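PDB 6HQZ: AvrRpt2 from Erwinia amylovora, which is a type III effector of the fire blight pathogen and, as a papain-like cysteine protease of the C70 family, probably cleaves proteins inside host plant cells. Local coordinates for residues A[70-75]-A[146-151]; A[108-113]-A[120-125]. One frame throughout, in Å; residues are numbered along the deposited sequence.

In the fold
Both contacts belong to the one antiparallel sheet of the protease, their centres about 17 Å apart and their nearest atoms about 5 Å apart. Contact 2 lies within the hairpin of strands 104-113 and 118-123, is buried, and rests on direct backbone hydrogen bonds whose register is shifted by a beta bulge. Contact 1 is only partly buried: it joins the loop that follows edge strand 67-69 to strand 149-152 and the residues just before it, with one direct backbone bond, two bridging waters and a small apolar patch. Strand 93-98 stands between the two, pairing with strand 149-152 on one side and with strand 104-113 on the other.

Contact 1: residues A[70-75]-A[146-151]; sequences VSLPES and PHAMLY
CG2 of Val-70 packs against Met-149 and obliquely against the ring of Tyr-151, 3.9 Å from Met-149 CB and equally far from Tyr-151 CD2. It sits beside its own backbone N, and that N-H makes a nearly straight bond to the other segment: Val-70 N to Met-149 O, 3.0 Å and 165°. The bond continues the antiparallel pairing of edge strand 67-69 with strand 149-152, where Tyr-151 pairs with Ala-68, so the pairing in the sheet of this papain-like protease is carried one residue past the strand, to Val-70. Beyond it, two waters link the backbones. Water 1 accepts from Met-149 N at 2.9 Å and faces the carbonyl oxygens of Val-70 and Pro-146, but its two protons cannot serve every acceptor around it at once. Water 2 spans the same two carbonyls and gives Pro-146 O a 2.8 Å bond. Leu-72 divides its two methyls: CD1 rests on Ala-148 CB at 3.9 Å, while CD2 meets Met-149 SD at 4.0 Å. The Met-149 side chain, bent at chi3 (72°), also packs on Phe-78 and Leu-141, and Tyr-151 stacks its ring on His-90.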
ATOM      1  N   VAL A  70      -0.106  13.870   5.109  1.00 31.31           N
ATOM      2  CA  VAL A  70      -1.230  13.016   4.763  1.00 32.29           C
ATOM      3  C   VAL A  70      -2.538  13.761   5.035  1.00 32.81           C
ATOM      4  O   VAL A  70      -2.703  14.294   6.132  1.00 31.45           O
ATOM      5  CB  VAL A  70      -1.211  11.786   5.681  1.00 30.33           C
ATOM      6  CG1 VAL A  70      -2.459  10.930   5.412  1.00 31.77           C
ATOM      7  CG2 VAL A  70       0.063  10.974   5.514  1.00 30.23           C
ATOM      8  N   SER A  71      -3.472  13.767   4.079  1.00 34.14           N
ATOM      9  CA  SER A  71      -4.788  14.341   4.267  1.00 35.33           C
ATOM     10  C   SER A  71      -5.546  13.533   5.252  1.00 34.24           C
ATOM     11  O   SER A  71      -5.811  12.344   5.029  1.00 34.26           O
ATOM     12  CB  SER A  71      -5.606  14.342   2.980  1.00 38.95           C
ATOM     13  OG  SER A  71      -4.999  15.229   2.108  1.00 42.68           O
ATOM     14  N   LEU A  72      -5.877  14.173   6.361  1.00 33.04           N
ATOM     15  CA  LEU A  72      -6.554  13.520   7.444  1.00 31.66           C
ATOM     16  C   LEU A  72      -8.023  13.296   7.193  1.00 33.40           C
ATOM     17  O   LEU A  72      -8.733  14.203   6.769  1.00 32.92           O
ATOM     18  CB  LEU A  72      -6.380  14.331   8.734  1.00 31.28           C
ATOM     19  CG  LEU A  72      -4.903  14.470   9.138  1.00 29.75           C
ATOM     20  CD1 LEU A  72      -4.824  15.303  10.418  1.00 29.51           C
ATOM     21  CD2 LEU A  72      -4.210  13.126   9.382  1.00 29.98           C
ATOM     22  N   PRO A  73      -8.521  12.124   7.542  1.00 33.40           N
ATOM     23  CA  PRO A  73      -9.951  11.882   7.327  1.00 36.28           C
ATOM     24  C   PRO A  73     -10.864  12.659   8.293  1.00 36.56           C
ATOM     25  O   PRO A  73     -10.541  12.867   9.477  1.00 33.83           O
ATOM     26  CB  PRO A  73     -10.069  10.375   7.592  1.00 37.18           C
ATOM     27  CG  PRO A  73      -8.924  10.052   8.462  1.00 34.03           C
ATOM     28  CD  PRO A  73      -7.829  10.922   8.022  1.00 32.52           C
ATOM     29  N   GLU A  74     -12.004  13.054   7.766  1.00 38.16           N
ATOM     30  CA  GLU A  74     -12.993  13.850   8.480  1.00 40.70           C
ATOM     31  C   GLU A  74     -13.486  13.119   9.693  1.00 39.85           C
ATOM     32  O   GLU A  74     -13.818  13.736  10.692  1.00 39.02           O
ATOM     33  CB  GLU A  74     -14.202  14.146   7.587  1.00 45.98           C
ATOM     34  CG  GLU A  74     -14.315  15.553   7.083  1.00 50.13           C
ATOM     35  CD  GLU A  74     -15.592  15.778   6.240  1.00 54.78           C
ATOM     36  OE1 GLU A  74     -16.765  15.525   6.716  1.00 57.98           O
ATOM     37  OE2 GLU A  74     -15.413  16.254   5.081  1.00 58.74           O
ATOM     38  N   SER A  75     -13.533  11.786   9.589  1.00 38.91           N
ATOM     39  CA  SER A  75     -14.081  10.922  10.610  1.00 38.28           C
ATOM     40  C   SER A  75     -13.150  10.850  11.821  1.00 35.31           C
ATOM     41  O   SER A  75     -13.530  10.307  12.838  1.00 34.50           O
ATOM     42  CB  SER A  75     -14.186   9.507  10.023  1.00 39.05           C
ATOM     43  OG  SER A  75     -12.860   9.103   9.627  1.00 37.78           O
ATOM     44  N   PRO A 146      -3.154  19.862  10.477  1.00 31.17           N
ATOM     45  CA  PRO A 146      -3.086  19.108   9.225  1.00 31.22           C
ATOM     46  C   PRO A 146      -1.767  18.373   9.035  1.00 30.62           C
ATOM     47  O   PRO A 146      -1.701  17.485   8.189  1.00 29.73           O
ATOM     48  CB  PRO A 146      -3.241  20.191   8.137  1.00 33.40           C
ATOM     49  CG  PRO A 146      -3.755  21.352   8.837  1.00 34.45           C
ATOM     50  CD  PRO A 146      -3.284  21.311  10.234  1.00 32.35           C
ATOM     51  N   HIS A 147      -0.750  18.723   9.816  1.00 28.82           N
ATOM     52  CA  HIS A 147       0.604  18.159   9.655  1.00 28.49           C
ATOM     53  C   HIS A 147       0.884  17.072  10.652  1.00 27.28           C
ATOM     54  O   HIS A 147       2.025  16.809  10.959  1.00 28.21           O
ATOM     55  CB  HIS A 147       1.691  19.226   9.691  1.00 29.68           C
ATOM     56  CG  HIS A 147       1.561  20.208  10.813  1.00 30.31           C
ATOM     57  ND1 HIS A 147       0.852  21.379  10.693  1.00 33.01           N
ATOM     58  CD2 HIS A 147       2.051  20.189  12.078  1.00 30.41           C
ATOM     59  CE1 HIS A 147       0.911  22.043  11.838  1.00 34.33           C
ATOM     60  NE2 HIS A 147       1.603  21.322  12.706  1.00 31.30           N
ATOM     61  N   ALA A 148      -0.176  16.429  11.122  1.00 25.55           N
ATOM     62  CA  ALA A 148      -0.115  15.361  12.082  1.00 24.39           C
ATOM     63  C   ALA A 148       0.778  14.198  11.608  1.00 24.67           C
ATOM     64  O   ALA A 148       1.427  13.566  12.452  1.00 21.96           O
ATOM     65  CB  ALA A 148      -1.514  14.888  12.434  1.00 25.04           C
ATOM     66  N   MET A 149       0.813  13.939  10.283  1.00 23.43           N
ATOM     67  CA  MET A 149       1.464  12.757   9.718  1.00 24.19           C
ATOM     68  C   MET A 149       2.237  13.246   8.511  1.00 26.29           C
ATOM     69  O   MET A 149       1.608  13.721   7.541  1.00 27.26           O
ATOM     70  CB  MET A 149       0.378  11.768   9.277  1.00 24.98           C
ATOM     71  CG  MET A 149      -0.272  11.000  10.472  1.00 24.32           C
ATOM     72  SD  MET A 149      -1.682  10.085   9.886  1.00 26.52           S
ATOM     73  CE  MET A 149      -0.908   8.802   8.989  1.00 28.86           C
ATOM     74  N   LEU A 150       3.573  13.193   8.593  1.00 26.14           N
ATOM     75  CA  LEU A 150       4.448  13.670   7.571  1.00 27.54           C
ATOM     76  C   LEU A 150       5.213  12.525   6.925  1.00 28.22           C
ATOM     77  O   LEU A 150       5.574  11.531   7.575  1.00 26.57           O
ATOM     78  CB  LEU A 150       5.444  14.696   8.094  1.00 27.67           C
ATOM     79  CG  LEU A 150       4.889  16.042   8.543  1.00 28.28           C
ATOM     80  CD1 LEU A 150       6.020  16.920   9.064  1.00 29.08           C
ATOM     81  CD2 LEU A 150       4.165  16.800   7.435  1.00 30.04           C
ATOM     82  N   TYR A 151       5.484  12.702   5.634  1.00 31.14           N
ATOM     83  CA  TYR A 151       6.258  11.703   4.885  1.00 30.45           C
ATOM     84  C   TYR A 151       7.233  12.355   3.946  1.00 32.96           C
ATOM     85  O   TYR A 151       7.112  13.578   3.668  1.00 33.18           O
ATOM     86  CB  TYR A 151       5.312  10.733   4.161  1.00 31.80           C
ATOM     87  CG  TYR A 151       4.451  11.343   3.055  1.00 34.42           C
ATOM     88  CD1 TYR A 151       4.917  11.415   1.726  1.00 37.90           C
ATOM     89  CD2 TYR A 151       3.146  11.797   3.330  1.00 35.02           C
ATOM     90  CE1 TYR A 151       4.122  11.973   0.721  1.00 39.93           C
ATOM     91  CE2 TYR A 151       2.350  12.331   2.339  1.00 36.39           C
ATOM     92  CZ  TYR A 151       2.846  12.430   1.060  1.00 38.07           C
ATOM     93  OH  TYR A 151       2.022  12.947   0.153  1.00 38.99           O
TER
HETATM   94  O   HOH W   1      -1.282  14.762   8.472  1.00 25.04           O
HETATM   95  O   HOH W   2      -3.957  17.092   6.582  1.00 32.97           O

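Contact 2: residues A[108-113]-A[120-125]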
ATOM      1  N   VAL A 108       7.691   7.181  14.400  1.00 22.47           N
ATOM      2  CA  VAL A 108       7.655   6.809  12.997  1.00 22.19           C
ATOM      3  C   VAL A 108       6.903   5.563  12.755  1.00 22.73           C
ATOM      4  O   VAL A 108       7.300   4.506  13.253  1.00 23.55           O
ATOM      5  CB  VAL A 108       9.097   6.632  12.422  1.00 23.56           C
ATOM      6  CG1 VAL A 108       8.963   6.194  10.939  1.00 25.14           C
ATOM      7  CG2 VAL A 108       9.885   7.938  12.532  1.00 23.38           C
ATOM      8  N   LEU A 109       5.799   5.698  12.001  1.00 23.00           N
ATOM      9  CA  LEU A 109       4.945   4.598  11.586  1.00 23.28           C
ATOM     10  C   LEU A 109       5.664   3.807  10.515  1.00 23.92           C
ATOM     11  O   LEU A 109       6.093   4.399   9.503  1.00 26.10           O
ATOM     12  CB  LEU A 109       3.643   5.087  10.987  1.00 22.67           C
ATOM     13  CG  LEU A 109       2.640   3.990  10.628  1.00 23.36           C
ATOM     14  CD1 LEU A 109       2.179   3.133  11.830  1.00 22.02           C
ATOM     15  CD2 LEU A 109       1.503   4.711   9.938  1.00 24.28           C
ATOM     16  N   THR A 110       5.763   2.511  10.724  1.00 24.61           N
ATOM     17  CA  THR A 110       6.470   1.610   9.742  1.00 26.78           C
ATOM     18  C   THR A 110       5.652   0.447   9.152  1.00 28.90           C
ATOM     19  O   THR A 110       6.050  -0.129   8.115  1.00 31.14           O
ATOM     20  CB  THR A 110       7.737   0.996  10.342  1.00 27.06           C
ATOM     21  OG1 THR A 110       7.366   0.025  11.368  1.00 26.75           O
ATOM     22  CG2 THR A 110       8.654   2.117  10.854  1.00 27.12           C
ATOM     23  N   GLY A 111       4.637  -0.019   9.879  1.00 27.68           N
ATOM     24  CA  GLY A 111       3.826  -1.080   9.420  1.00 28.90           C
ATOM     25  C   GLY A 111       2.559  -1.255  10.203  1.00 28.58           C
ATOM     26  O   GLY A 111       2.297  -0.521  11.138  1.00 28.48           O
ATOM     27  N   ILE A 112       1.780  -2.253   9.824  1.00 31.32           N
ATOM     28  CA  ILE A 112       0.476  -2.580  10.479  1.00 31.76           C
ATOM     29  C   ILE A 112       0.484  -4.039  10.796  1.00 34.63           C
ATOM     30  O   ILE A 112       0.851  -4.889   9.939  1.00 34.43           O
ATOM     31  CB  ILE A 112      -0.722  -2.275   9.551  1.00 35.05           C
ATOM     32  CG1 ILE A 112      -0.717  -0.788   9.150  1.00 33.46           C
ATOM     33  CG2 ILE A 112      -2.067  -2.660  10.192  1.00 35.43           C
ATOM     34  CD1 ILE A 112      -0.835   0.203  10.321  1.00 33.10           C
ATOM     35  N   ASP A 113       0.075  -4.321  12.014  1.00 33.26           N
ATOM     36  CA  ASP A 113      -0.186  -5.646  12.444  1.00 36.13           C
ATOM     37  C   ASP A 113      -1.710  -5.866  12.375  1.00 37.79           C
ATOM     38  O   ASP A 113      -2.438  -5.522  13.314  1.00 37.43           O
ATOM     39  CB  ASP A 113       0.412  -5.836  13.856  1.00 34.74           C
ATOM     40  CG  ASP A 113       0.063  -7.186  14.492  1.00 37.90           C
ATOM     41  OD1 ASP A 113      -0.838  -7.932  14.002  1.00 38.97           O
ATOM     42  OD2 ASP A 113       0.694  -7.504  15.522  1.00 38.48           O
ATOM     43  N   ILE A 120       2.782  -0.422  13.955  1.00 27.10           N
ATOM     44  CA  ILE A 120       4.138  -0.735  14.261  1.00 26.46           C
ATOM     45  C   ILE A 120       4.938   0.547  14.052  1.00 25.60           C
ATOM     46  O   ILE A 120       4.855   1.156  13.012  1.00 24.96           O
ATOM     47  CB  ILE A 120       4.717  -1.826  13.325  1.00 27.64           C
ATOM     48  CG1 ILE A 120       3.764  -3.046  13.295  1.00 28.93           C
ATOM     49  CG2 ILE A 120       6.067  -2.210  13.790  1.00 28.90           C
ATOM     50  CD1 ILE A 120       4.119  -4.093  12.279  1.00 30.69           C
ATOM     51  N   PHE A 121       5.761   0.912  15.041  1.00 25.12           N
ATOM     52  CA  PHE A 121       6.416   2.205  14.980  1.00 24.53           C
ATOM     53  C   PHE A 121       7.715   2.204  15.736  1.00 23.91           C
ATOM     54  O   PHE A 121       7.910   1.444  16.711  1.00 24.68           O
ATOM     55  CB  PHE A 121       5.491   3.315  15.515  1.00 24.01           C
ATOM     56  CG  PHE A 121       5.188   3.226  16.972  1.00 23.44           C
ATOM     57  CD1 PHE A 121       4.227   2.318  17.466  1.00 24.23           C
ATOM     58  CD2 PHE A 121       5.853   4.051  17.881  1.00 23.80           C
ATOM     59  CE1 PHE A 121       3.942   2.269  18.838  1.00 24.14           C
ATOM     60  CE2 PHE A 121       5.554   4.014  19.261  1.00 23.77           C
ATOM     61  CZ  PHE A 121       4.642   3.109  19.758  1.00 24.81           C
ATOM     62  N   HIS A 122       8.618   3.053  15.252  1.00 24.17           N
ATOM     63  CA  HIS A 122       9.881   3.353  15.886  1.00 23.02           C
ATOM     64  C   HIS A 122       9.619   4.557  16.811  1.00 22.54           C
ATOM     65  O   HIS A 122       9.218   5.602  16.342  1.00 21.49           O
ATOM     66  CB  HIS A 122      10.943   3.825  14.893  1.00 24.13           C
ATOM     67  CG  HIS A 122      11.542   2.723  14.071  1.00 25.14           C
ATOM     68  ND1 HIS A 122      11.407   1.392  14.409  1.00 25.70           N
ATOM     69  CD2 HIS A 122      12.301   2.761  12.958  1.00 26.70           C
ATOM     70  CE1 HIS A 122      12.030   0.654  13.503  1.00 26.96           C
ATOM     71  NE2 HIS A 122      12.625   1.463  12.641  1.00 27.34           N
ATOM     72  N   ASP A 123       9.969   4.405  18.077  1.00 23.19           N
ATOM     73  CA  ASP A 123       9.812   5.468  19.091  1.00 23.23           C
ATOM     74  C   ASP A 123      11.215   5.925  19.492  1.00 22.94           C
ATOM     75  O   ASP A 123      11.992   5.172  20.082  1.00 23.86           O
ATOM     76  CB  ASP A 123       9.066   4.920  20.280  1.00 23.20           C
ATOM     77  CG  ASP A 123       8.705   6.007  21.312  1.00 26.40           C
ATOM     78  OD1 ASP A 123       9.560   6.802  21.698  1.00 24.80           O
ATOM     79  OD2 ASP A 123       7.597   5.994  21.801  1.00 26.98           O
ATOM     80  N   PRO A 124      11.575   7.163  19.154  1.00 22.24           N
ATOM     81  CA  PRO A 124      12.884   7.633  19.419  1.00 24.68           C
ATOM     82  C   PRO A 124      13.294   7.590  20.907  1.00 25.83           C
ATOM     83  O   PRO A 124      14.500   7.731  21.235  1.00 25.03           O
ATOM     84  CB  PRO A 124      12.850   9.096  18.938  1.00 25.40           C
ATOM     85  CG  PRO A 124      11.653   9.250  18.108  1.00 25.51           C
ATOM     86  CD  PRO A 124      10.744   8.105  18.417  1.00 23.75           C
ATOM     87  N   GLN A 125      12.324   7.434  21.816  1.00 26.58           N
ATOM     88  CA  GLN A 125      12.668   7.348  23.205  1.00 30.20           C
ATOM     89  C   GLN A 125      12.405   6.027  23.848  1.00 29.96           C
ATOM     90  O   GLN A 125      12.833   5.835  24.940  1.00 35.23           O
ATOM     91  CB  GLN A 125      11.994   8.480  23.988  1.00 34.46           C
ATOM     92  CG  GLN A 125      12.493   8.647  25.384  1.00 42.23           C
ATOM     93  CD  GLN A 125      14.015   8.494  25.609  1.00 49.32           C
ATOM     94  OE1 GLN A 125      14.802   9.260  25.048  1.00 60.17           O
ATOM     95  NE2 GLN A 125      14.427   7.568  26.513  1.00 53.34           N
TER
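Thr-110 has its OG1 between the backbone N and the carbonyl carbon (chi1 70°), which points the hydroxyl at Ile-120 and puts the methyl over the ring of His-122. CG2 stands above the centre of that imidazole, 4.3 Å from the centroid and 8° off its normal, a CH-pi contact. The ring is held in its rotation by polar partners at both nitrogens, NE2 with Val-8 O and ND1 with Asp-129 N, and Tyr-10 packs against it edge-to-face. Thr-110 OG1 is 3.2 Å from Ile-120 O, a weak bond whose proton has another possible acceptor, and it also touches Ile-120 CG2 at 3.5 Å. The side chains of Thr-110 and Ile-120 run at about a right angle to each other. Ile-120 lays CG1 and CD1 along the Gly-111 peptide.

Two amides converge on Ile-120 O: Thr-110 N at 2.8 Å, and Gly-111 N weakly at 3.4 Å. In return Ile-120 N reaches Gly-111 O at 2.9 Å, with the donor 42° out of the carbonyl plane. On the other side of the bulge from Gly-111, Val-108 and His-122 form a regular hydrogen-bonded pair: Val-108 N to His-122 O is 2.9 Å and His-122 N to Val-108 O 2.8 Å, both donors in the carbonyl plane. Val-108 and His-122 turn their side chains to the face where helix 19-27 packs. Leu-109 and Phe-121, the non-hydrogen-bonded pair, occupy the other face, Leu-109 touching Leu-87 of helix 80-90. At the end of the strand, Asp-123 OD1 takes the Gln-125 N-H on its anti lone pair, an Asx turn. Thr-110 and Gly-111 both facing Ile-120 is a classic beta bulge, here within a beta hairpin of the antiparallel sheet of a papain-like cysteine protease.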